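Calreticulin, putative (Trypanosoma cruzi, PDB 5HCF) is a putative endoplasmic reticulum chaperone that probably binds both glycans and peptide segments of its clients through a lectin-like globular domain. Local coordinates at residues 50-55 and 218-223; 75-80 and 137-142; 110-115 and 119-124. One frame throughout, in Å; residues are numbered along the deposited sequence.

How the contacts relate
All three contacts lie in one legume-lectin-like beta sandwich: contact 3 is a hairpin within the seven-stranded sheet, while contacts 1 and 2 involve loops beside strands of the two sheets. Contacts 1 and 2, with centres 14 Å apart, are joined where Ile223 O lies 2.9 Å from Lys76 N, a probable backbone hydrogen bond. Contact 2 meets contact 3 (centres 11 Å apart) through Ile137 O and Val120 N (2.9 Å, probably hydrogen-bonded) and Phe139 CD1, 3.4 Å from Pro111 CB. Contacts 1 and 3 do not touch (nearest atoms about 6 Å apart). An acetic acid about 3 Å from the Asp112 side chain probably comes from the crystallisation liquor, though such molecules can mark a pocket.

Contact 1: 50-55 and 218-223; sequences RFYALS and VESGSI
With CG of Tyr52 trans to its own carbonyl carbon (chi1 -65°) and OG of Ser220 trans to the backbone N (chi1 -166°), the two hydroxyls are carried toward each other across a gap that the backbones leave wide. The setting is the legume-lectin-like beta sandwich. Strand 50-62 belongs to the seven-stranded sheet, and residues 218-222 form the loop by which the chain leaves strand 208-217 of that sheet to enter strand 223-230 of the other. Tyr52 leans from its strand toward this connection, its phenol reaching Ser220 with its far end. The segments touch only through these two side chains, in a possible hydrogen bond, Ser220 OG to Tyr52 OH at 3.1 Å; the single serine proton has another acceptor within reach, so it may not be spent here. Both groups are buried. Tyr52 OH is also hydrogen-bonded to Glu47 O, whereas Leu45 O and Gln217 OE1 are weak alternative acceptors for the serine proton. Side chains of Val26 and Leu45, from strands of the eight-stranded sheet, pack against Tyr52, so the phenol spans the space between the sheets. Its hydroxyl thus meets the loop in a small polar cluster. Ser220 OG approaches the ring obliquely, from the hydroxyl end, and stays 3.9 Å from Tyr52 CZ.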
loop_
_atom_site.group_PDB
_atom_site.type_symbol
_atom_site.label_atom_id
_atom_site.label_comp_id
_atom_site.label_asym_id
_atom_site.label_seq_id
_atom_site.Cartn_x
_atom_site.Cartn_y
_atom_site.Cartn_z
ATOM N N ARG A 50 -3.462 -13.875 13.467
ATOM C CA ARG A 50 -4.740 -13.848 12.764
ATOM C C ARG A 50 -4.576 -13.372 11.326
ATOM O O ARG A 50 -3.623 -12.673 10.991
ATOM C CB ARG A 50 -5.743 -12.937 13.491
ATOM C CG ARG A 50 -6.069 -13.345 14.921
ATOM C CD ARG A 50 -7.090 -14.470 14.965
ATOM N NE ARG A 50 -7.208 -15.054 16.300
ATOM C CZ ARG A 50 -6.291 -15.846 16.847
ATOM N NH1 ARG A 50 -5.188 -16.135 16.173
ATOM N NH2 ARG A 50 -6.470 -16.340 18.064
ATOM N N PHE A 51 -5.523 -13.747 10.481
ATOM C CA PHE A 51 -5.663 -13.132 9.171
ATOM C C PHE A 51 -6.594 -11.937 9.312
ATOM O O PHE A 51 -7.484 -11.934 10.162
ATOM C CB PHE A 51 -6.220 -14.113 8.142
ATOM C CG PHE A 51 -5.274 -15.216 7.774
ATOM C CD1 PHE A 51 -4.340 -15.035 6.764
ATOM C CD2 PHE A 51 -5.329 -16.440 8.419
ATOM C CE1 PHE A 51 -3.475 -16.055 6.409
ATOM C CE2 PHE A 51 -4.464 -17.465 8.068
ATOM C CZ PHE A 51 -3.538 -17.271 7.059
ATOM N N TYR A 52 -6.388 -10.918 8.492
ATOM C CA TYR A 52 -7.308 -9.790 8.469
ATOM C C TYR A 52 -7.814 -9.573 7.043
ATOM O O TYR A 52 -7.084 -9.787 6.078
ATOM C CB TYR A 52 -6.629 -8.528 9.014
ATOM C CG TYR A 52 -6.254 -8.633 10.478
ATOM C CD1 TYR A 52 -5.123 -9.341 10.882
ATOM C CD2 TYR A 52 -7.033 -8.029 11.458
ATOM C CE1 TYR A 52 -4.782 -9.441 12.224
ATOM C CE2 TYR A 52 -6.702 -8.124 12.798
ATOM C CZ TYR A 52 -5.578 -8.830 13.179
ATOM O OH TYR A 52 -5.261 -8.920 14.517
ATOM N N ALA A 53 -9.071 -9.167 6.917
ATOM C CA ALA A 53 -9.668 -8.921 5.608
ATOM C C ALA A 53 -10.880 -8.013 5.741
ATOM O O ALA A 53 -11.981 -8.472 6.041
ATOM C CB ALA A 53 -10.059 -10.228 4.941
ATOM N N LEU A 54 -10.664 -6.723 5.508
ATOM C CA LEU A 54 -11.739 -5.740 5.519
ATOM C C LEU A 54 -11.519 -4.694 4.429
ATOM O O LEU A 54 -10.386 -4.415 4.033
ATOM C CB LEU A 54 -11.861 -5.098 6.908
ATOM C CG LEU A 54 -10.620 -4.483 7.568
ATOM C CD1 LEU A 54 -10.275 -3.128 6.998
ATOM C CD2 LEU A 54 -10.821 -4.384 9.073
ATOM N N SER A 55 -12.612 -4.120 3.945
ATOM C CA SER A 55 -12.563 -3.265 2.764
ATOM C C SER A 55 -13.623 -2.176 2.806
ATOM O O SER A 55 -14.580 -2.247 3.576
ATOM C CB SER A 55 -12.737 -4.101 1.488
ATOM O OG SER A 55 -13.798 -5.034 1.620
ATOM N N VAL A 218 1.539 -12.235 12.814
ATOM C CA VAL A 218 1.884 -13.020 13.991
ATOM C C VAL A 218 1.837 -12.117 15.218
ATOM O O VAL A 218 1.040 -12.337 16.131
ATOM C CB VAL A 218 3.279 -13.657 13.889
ATOM C CG1 VAL A 218 3.603 -14.399 15.181
ATOM C CG2 VAL A 218 3.356 -14.596 12.690
ATOM N N GLU A 219 2.704 -11.108 15.238
ATOM C CA GLU A 219 2.669 -10.083 16.278
ATOM C C GLU A 219 1.810 -8.918 15.799
ATOM O O GLU A 219 2.228 -8.144 14.935
ATOM C CB GLU A 219 4.079 -9.600 16.629
ATOM C CG GLU A 219 5.067 -10.717 16.979
ATOM C CD GLU A 219 5.648 -11.422 15.749
ATOM O OE1 GLU A 219 5.531 -10.888 14.624
ATOM O OE2 GLU A 219 6.229 -12.514 15.909
ATOM N N SER A 220 0.604 -8.803 16.347
ATOM C CA SER A 220 -0.332 -7.782 15.892
ATOM C C SER A 220 -0.104 -6.448 16.598
ATOM O O SER A 220 0.792 -6.323 17.429
ATOM C CB SER A 220 -1.773 -8.256 16.093
ATOM O OG SER A 220 -2.682 -7.432 15.383
ATOM N N GLY A 221 -0.920 -5.454 16.254
ATOM C CA GLY A 221 -0.822 -4.139 16.860
ATOM C C GLY A 221 -0.562 -3.024 15.861
ATOM O O GLY A 221 -0.409 -1.868 16.249
ATOM N N SER A 222 -0.505 -3.365 14.576
ATOM C CA SER A 222 -0.223 -2.376 13.531
ATOM C C SER A 222 -1.355 -1.359 13.388
ATOM O O SER A 222 -2.520 -1.678 13.615
ATOM C CB SER A 222 0.026 -3.064 12.186
ATOM O OG SER A 222 1.238 -3.803 12.196
ATOM N N ILE A 223 -1.004 -0.133 13.014
ATOM C CA ILE A 223 -1.999 0.919 12.834
ATOM C C ILE A 223 -1.900 1.558 11.448
ATOM O O ILE A 223 -0.863 2.107 11.074
ATOM C CB ILE A 223 -1.856 2.010 13.912
ATOM C CG1 ILE A 223 -1.946 1.387 15.308
ATOM C CG2 ILE A 223 -2.918 3.103 13.725
ATOM C CD1 ILE A 223 -1.781 2.387 16.426
#

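Contact 2: 75-80 and 137-142; sequences VKHEQD and IRFPED
Asp142 OD1 is gripped twice, by His146 NE2 and by Leu144 N, the latter bond making an Asx turn at the approach to strand 145-152. The same residue meets the other segment through its backbone: Asp142 O lies 3.3 Å from His77 O. Two acceptors cannot bond to each other, so this approach is mere proximity and the join depends on side chains. His77 and Phe139 supply them. CG of Phe139 stands between its backbone N and carbonyl carbon (chi1 71°), which swings the ring toward His77, and the two side chains cross at about a right angle. Phe139 CE2 comes 4.0 Å from His77 CD2, an oblique meeting of the two rings, planes 54° apart. The centroids remain 6.0 Å from each other, too far for close overlap. The nitrogen His77 ND1 is engaged elsewhere, hydrogen-bonded to Ser222 OG, which probably helps to set the rotation of the imidazole, with CD2 turned to Phe139. Within 75-80, Lys76 NZ makes a salt bridge of 2.9 Å with Glu78 OE1, using that oxygen's anti lone pair. The loop 137-142 thus runs past the end of strand 69-76, with Phe139 packed on Pro111, Arg113 and Val120 of the hairpin strands 107-114 and 117-126 and on Tyr148 of strand 145-152.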
loop_
_atom_site.group_PDB
_atom_site.type_symbol
_atom_site.label_atom_id
_atom_site.label_comp_id
_atom_site.label_asym_id
_atom_site.label_seq_id
_atom_site.Cartn_x
_atom_site.Cartn_y
_atom_site.Cartn_z
ATOM N N VAL A 75 1.663 2.916 7.798
ATOM C CA VAL A 75 1.518 1.835 8.771
ATOM C C VAL A 75 2.487 2.054 9.920
ATOM O O VAL A 75 3.638 2.432 9.704
ATOM C CB VAL A 75 1.800 0.454 8.165
ATOM C CG1 VAL A 75 1.038 -0.620 8.928
ATOM C CG2 VAL A 75 1.433 0.439 6.710
ATOM N N LYS A 76 2.027 1.801 11.137
ATOM C CA LYS A 76 2.898 1.891 12.298
ATOM C C LYS A 76 2.978 0.531 12.974
ATOM O O LYS A 76 1.980 0.029 13.485
ATOM C CB LYS A 76 2.396 2.951 13.279
ATOM C CG LYS A 76 3.286 3.124 14.501
ATOM C CD LYS A 76 2.586 3.873 15.629
ATOM C CE LYS A 76 3.588 4.339 16.673
ATOM N NZ LYS A 76 2.951 4.556 17.994
ATOM N N HIS A 77 4.161 -0.072 12.944
ATOM C CA HIS A 77 4.393 -1.350 13.609
ATOM C C HIS A 77 5.066 -1.135 14.962
ATOM O O HIS A 77 6.259 -1.406 15.114
ATOM C CB HIS A 77 5.265 -2.261 12.744
ATOM C CG HIS A 77 4.669 -2.588 11.409
ATOM N ND1 HIS A 77 3.416 -3.134 11.267
ATOM C CD2 HIS A 77 5.171 -2.448 10.158
ATOM C CE1 HIS A 77 3.164 -3.320 9.979
ATOM N NE2 HIS A 77 4.211 -2.910 9.289
ATOM N N GLU A 78 4.303 -0.659 15.940
ATOM C CA GLU A 78 4.846 -0.325 17.258
ATOM C C GLU A 78 5.048 -1.551 18.147
ATOM O O GLU A 78 5.662 -1.463 19.212
ATOM C CB GLU A 78 3.926 0.677 17.967
ATOM C CG GLU A 78 2.464 0.254 18.023
ATOM C CD GLU A 78 1.666 1.008 19.078
ATOM O OE1 GLU A 78 1.897 2.223 19.249
ATOM O OE2 GLU A 78 0.801 0.385 19.731
ATOM N N GLN A 79 4.551 -2.695 17.691
ATOM C CA GLN A 79 4.506 -3.903 18.512
ATOM C C GLN A 79 5.782 -4.751 18.541
ATOM O O GLN A 79 5.831 -5.746 19.266
ATOM C CB GLN A 79 3.333 -4.781 18.069
ATOM C CG GLN A 79 3.497 -5.399 16.704
ATOM C CD GLN A 79 2.844 -4.562 15.621
ATOM O OE1 GLN A 79 2.878 -3.332 15.665
ATOM N NE2 GLN A 79 2.236 -5.225 14.648
ATOM N N ASP A 80 6.801 -4.370 17.770
ATOM C CA ASP A 80 7.966 -5.235 17.531
ATOM C C ASP A 80 7.556 -6.356 16.602
ATOM O O ASP A 80 7.449 -7.514 16.998
ATOM C CB ASP A 80 8.545 -5.813 18.830
ATOM C CG ASP A 80 9.366 -4.806 19.605
ATOM O OD1 ASP A 80 10.091 -4.015 18.962
ATOM O OD2 ASP A 80 9.297 -4.814 20.856
ATOM N N ILE A 137 13.228 -3.118 -2.000
ATOM C CA ILE A 137 13.534 -2.124 -0.975
ATOM C C ILE A 137 13.007 -2.554 0.391
ATOM O O ILE A 137 11.811 -2.800 0.557
ATOM C CB ILE A 137 12.949 -0.744 -1.320
ATOM C CG1 ILE A 137 13.869 0.003 -2.288
ATOM C CG2 ILE A 137 12.767 0.083 -0.058
ATOM C CD1 ILE A 137 13.919 -0.592 -3.667
ATOM N N ARG A 138 13.905 -2.652 1.367
ATOM C CA ARG A 138 13.507 -2.968 2.737
ATOM C C ARG A 138 12.927 -1.734 3.425
ATOM O O ARG A 138 13.411 -0.617 3.233
ATOM C CB ARG A 138 14.695 -3.511 3.536
ATOM C CG ARG A 138 15.193 -4.865 3.075
ATOM C CD ARG A 138 16.311 -5.356 3.985
ATOM N NE ARG A 138 16.547 -6.791 3.852
ATOM C CZ ARG A 138 16.246 -7.687 4.788
ATOM N NH1 ARG A 138 15.705 -7.296 5.936
ATOM N NH2 ARG A 138 16.493 -8.975 4.578
ATOM N N PHE A 139 11.882 -1.936 4.220
ATOM C CA PHE A 139 11.287 -0.831 4.962
ATOM C C PHE A 139 11.882 -0.793 6.358
ATOM O O PHE A 139 12.363 -1.813 6.850
ATOM C CB PHE A 139 9.758 -0.953 5.008
ATOM C CG PHE A 139 9.257 -2.069 5.882
ATOM C CD1 PHE A 139 9.097 -3.351 5.373
ATOM C CD2 PHE A 139 8.934 -1.834 7.212
ATOM C CE1 PHE A 139 8.631 -4.378 6.174
ATOM C CE2 PHE A 139 8.471 -2.850 8.017
ATOM C CZ PHE A 139 8.315 -4.126 7.498
ATOM N N PRO A 140 11.855 0.387 6.999
ATOM C CA PRO A 140 12.511 0.576 8.298
ATOM C C PRO A 140 11.895 -0.303 9.378
ATOM O O PRO A 140 10.674 -0.367 9.514
ATOM C CB PRO A 140 12.294 2.063 8.603
ATOM C CG PRO A 140 11.821 2.686 7.324
ATOM C CD PRO A 140 11.190 1.608 6.516
ATOM N N GLU A 141 12.748 -0.983 10.132
ATOM C CA GLU A 141 12.284 -1.920 11.141
ATOM C C GLU A 141 12.338 -1.275 12.510
ATOM O O GLU A 141 13.244 -1.536 13.299
ATOM C CB GLU A 141 13.118 -3.203 11.102
ATOM C CG GLU A 141 12.842 -4.042 9.871
ATOM C CD GLU A 141 13.657 -5.311 9.823
ATOM O OE1 GLU A 141 13.413 -6.130 8.902
ATOM O OE2 GLU A 141 14.534 -5.494 10.701
ATOM N N ASP A 142 11.349 -0.434 12.781
ATOM C CA ASP A 142 11.242 0.247 14.062
ATOM C C ASP A 142 9.768 0.422 14.408
ATOM O O ASP A 142 8.893 -0.038 13.668
ATOM C CB ASP A 142 11.971 1.596 14.026
ATOM C CG ASP A 142 11.467 2.515 12.921
ATOM O OD1 ASP A 142 10.272 2.437 12.565
ATOM O OD2 ASP A 142 12.272 3.319 12.400
#

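Contact 3: 110-115 and 119-124; sequences GPDRCG and RVHIIL
A histidine-carboxylate bond crosses this beta hairpin on the diagonal: His121 NE2 donates to Asp112 OD2 at 2.9 Å, although Asp112 is paired in register with Arg119 and His121 with Gly110. The hairpin, strands 107-114 and 117-126, belongs to the seven-stranded sheet of the lectin-like sandwich. The bond is fairly straight (160° at the hydrogen); the oxygen lies practically in the imidazole plane and offers its anti lone pair. Carboxylate and ring are turned 42° against each other. With its CG trans to the carbonyl carbon (chi1 -74°), His121 slants toward the neighbouring strand. Arg119 CG lies over one face of the imidazole, offset toward the ring's rim, and Tyr87 meets the ring edge-to-face. The carboxylate would be expected to polarise the imidazole. The backbones pair antiparallel. Gly110 and His121 form a hydrogen-bonded pair, His121 N to Gly110 O at 2.8 Å and Gly110 N to His121 O at 3.1 Å. The chain turns a corner at Gly110, and Asp112 N to Arg119 O (3.0 Å) and Arg119 N to Asp112 O continue the pairing beyond. Pro111 and Val120 lie on the opposite face, against Tyr148 of the other sheet. The disulfide of Cys114 with Cys83 fastens the strand's end; in related calreticulins the glycan site lies near the equivalent disulfide, so it is probably close by here. Val120 CG1 lies 3.9 Å from Gly110 O.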
loop_
_atom_site.group_PDB
_atom_site.type_symbol
_atom_site.label_atom_id
_atom_site.label_comp_id
_atom_site.label_asym_id
_atom_site.label_seq_id
_atom_site.Cartn_x
_atom_site.Cartn_y
_atom_site.Cartn_z
ATOM N N GLY A 110 2.680 -2.026 -0.177
ATOM C CA GLY A 110 3.015 -1.748 1.209
ATOM C C GLY A 110 4.081 -2.664 1.780
ATOM O O GLY A 110 4.530 -3.595 1.109
ATOM N N PRO A 111 4.494 -2.408 3.033
ATOM C CA PRO A 111 5.553 -3.176 3.698
ATOM C C PRO A 111 5.121 -4.588 4.076
ATOM O O PRO A 111 3.957 -4.811 4.406
ATOM C CB PRO A 111 5.849 -2.343 4.950
ATOM C CG PRO A 111 4.558 -1.658 5.241
ATOM C CD PRO A 111 3.994 -1.315 3.888
ATOM N N ASP A 112 6.062 -5.527 4.032
ATOM C CA ASP A 112 5.793 -6.908 4.419
ATOM C C ASP A 112 7.067 -7.508 4.993
ATOM O O ASP A 112 8.145 -7.354 4.429
ATOM C CB ASP A 112 5.289 -7.730 3.228
ATOM C CG ASP A 112 4.804 -9.115 3.635
ATOM O OD1 ASP A 112 4.588 -9.352 4.845
ATOM O OD2 ASP A 112 4.631 -9.968 2.740
ATOM N N ARG A 113 6.947 -8.170 6.137
ATOM C CA ARG A 113 8.112 -8.747 6.793
ATOM C C ARG A 113 7.788 -10.045 7.528
ATOM O O ARG A 113 6.712 -10.197 8.121
ATOM C CB ARG A 113 8.708 -7.728 7.769
ATOM C CG ARG A 113 9.831 -8.259 8.649
ATOM C CD ARG A 113 9.488 -8.106 10.125
ATOM N NE ARG A 113 9.535 -6.713 10.570
ATOM C CZ ARG A 113 10.477 -6.205 11.363
ATOM N NH1 ARG A 113 11.463 -6.975 11.811
ATOM N NH2 ARG A 113 10.428 -4.926 11.717
ATOM N N CYS A 114 8.735 -10.977 7.484
ATOM C CA CYS A 114 8.622 -12.241 8.195
ATOM C C CYS A 114 10.022 -12.819 8.376
ATOM O O CYS A 114 10.635 -13.294 7.420
ATOM C CB CYS A 114 7.718 -13.214 7.437
ATOM S SG CYS A 114 7.104 -14.590 8.427
ATOM N N GLY A 115 10.528 -12.779 9.603
ATOM C CA GLY A 115 11.890 -13.198 9.873
ATOM C C GLY A 115 12.888 -12.229 9.272
ATOM O O GLY A 115 12.724 -11.013 9.372
ATOM N N ARG A 119 10.556 -6.570 2.586
ATOM C CA ARG A 119 10.461 -5.813 1.341
ATOM C C ARG A 119 9.200 -4.961 1.284
ATOM O O ARG A 119 8.241 -5.187 2.030
ATOM C CB ARG A 119 10.489 -6.749 0.132
ATOM C CG ARG A 119 9.154 -7.417 -0.159
ATOM C CD ARG A 119 9.212 -8.198 -1.460
ATOM N NE ARG A 119 9.501 -7.319 -2.591
ATOM C CZ ARG A 119 9.485 -7.697 -3.865
ATOM N NH1 ARG A 119 9.183 -8.949 -4.191
ATOM N NH2 ARG A 119 9.765 -6.818 -4.816
ATOM N N VAL A 120 9.208 -3.981 0.386
ATOM C CA VAL A 120 8.002 -3.226 0.076
ATOM C C VAL A 120 7.362 -3.810 -1.173
ATOM O O VAL A 120 7.976 -3.843 -2.233
ATOM C CB VAL A 120 8.302 -1.726 -0.132
ATOM C CG1 VAL A 120 7.023 -0.963 -0.443
ATOM C CG2 VAL A 120 9.013 -1.146 1.094
ATOM N N HIS A 121 6.120 -4.264 -1.048
ATOM C CA HIS A 121 5.423 -4.848 -2.185
ATOM C C HIS A 121 4.924 -3.774 -3.122
ATOM O O HIS A 121 4.272 -2.820 -2.695
ATOM C CB HIS A 121 4.226 -5.684 -1.733
ATOM C CG HIS A 121 4.593 -6.993 -1.112
ATOM N ND1 HIS A 121 5.275 -7.974 -1.794
ATOM C CD2 HIS A 121 4.352 -7.488 0.127
ATOM C CE1 HIS A 121 5.452 -9.017 -1.000
ATOM N NE2 HIS A 121 4.900 -8.747 0.168
ATOM N N ILE A 122 5.238 -3.930 -4.402
ATOM C CA ILE A 122 4.545 -3.182 -5.436
ATOM C C ILE A 122 4.153 -4.174 -6.517
ATOM O O ILE A 122 4.904 -4.398 -7.466
ATOM C CB ILE A 122 5.397 -2.059 -6.031
ATOM C CG1 ILE A 122 5.926 -1.145 -4.926
ATOM C CG2 ILE A 122 4.571 -1.263 -7.034
ATOM C CD1 ILE A 122 6.749 0.004 -5.438
ATOM N N ILE A 123 2.975 -4.771 -6.358
ATOM C CA ILE A 123 2.539 -5.850 -7.235
ATOM C C ILE A 123 1.401 -5.385 -8.135
ATOM O O ILE A 123 0.348 -4.951 -7.660
ATOM C CB ILE A 123 2.086 -7.085 -6.430
ATOM C CG1 ILE A 123 3.207 -7.556 -5.499
ATOM C CG2 ILE A 123 1.661 -8.209 -7.359
ATOM C CD1 ILE A 123 2.886 -8.825 -4.744
ATOM N N LEU A 124 1.622 -5.474 -9.441
ATOM C CA LEU A 124 0.635 -5.029 -10.410
ATOM C C LEU A 124 0.015 -6.215 -11.125
ATOM O O LEU A 124 0.724 -7.092 -11.620
ATOM C CB LEU A 124 1.269 -4.083 -11.429
ATOM C CG LEU A 124 1.639 -2.677 -10.958
ATOM C CD1 LEU A 124 2.589 -2.023 -11.955
ATOM C CD2 LEU A 124 0.381 -1.834 -10.769
#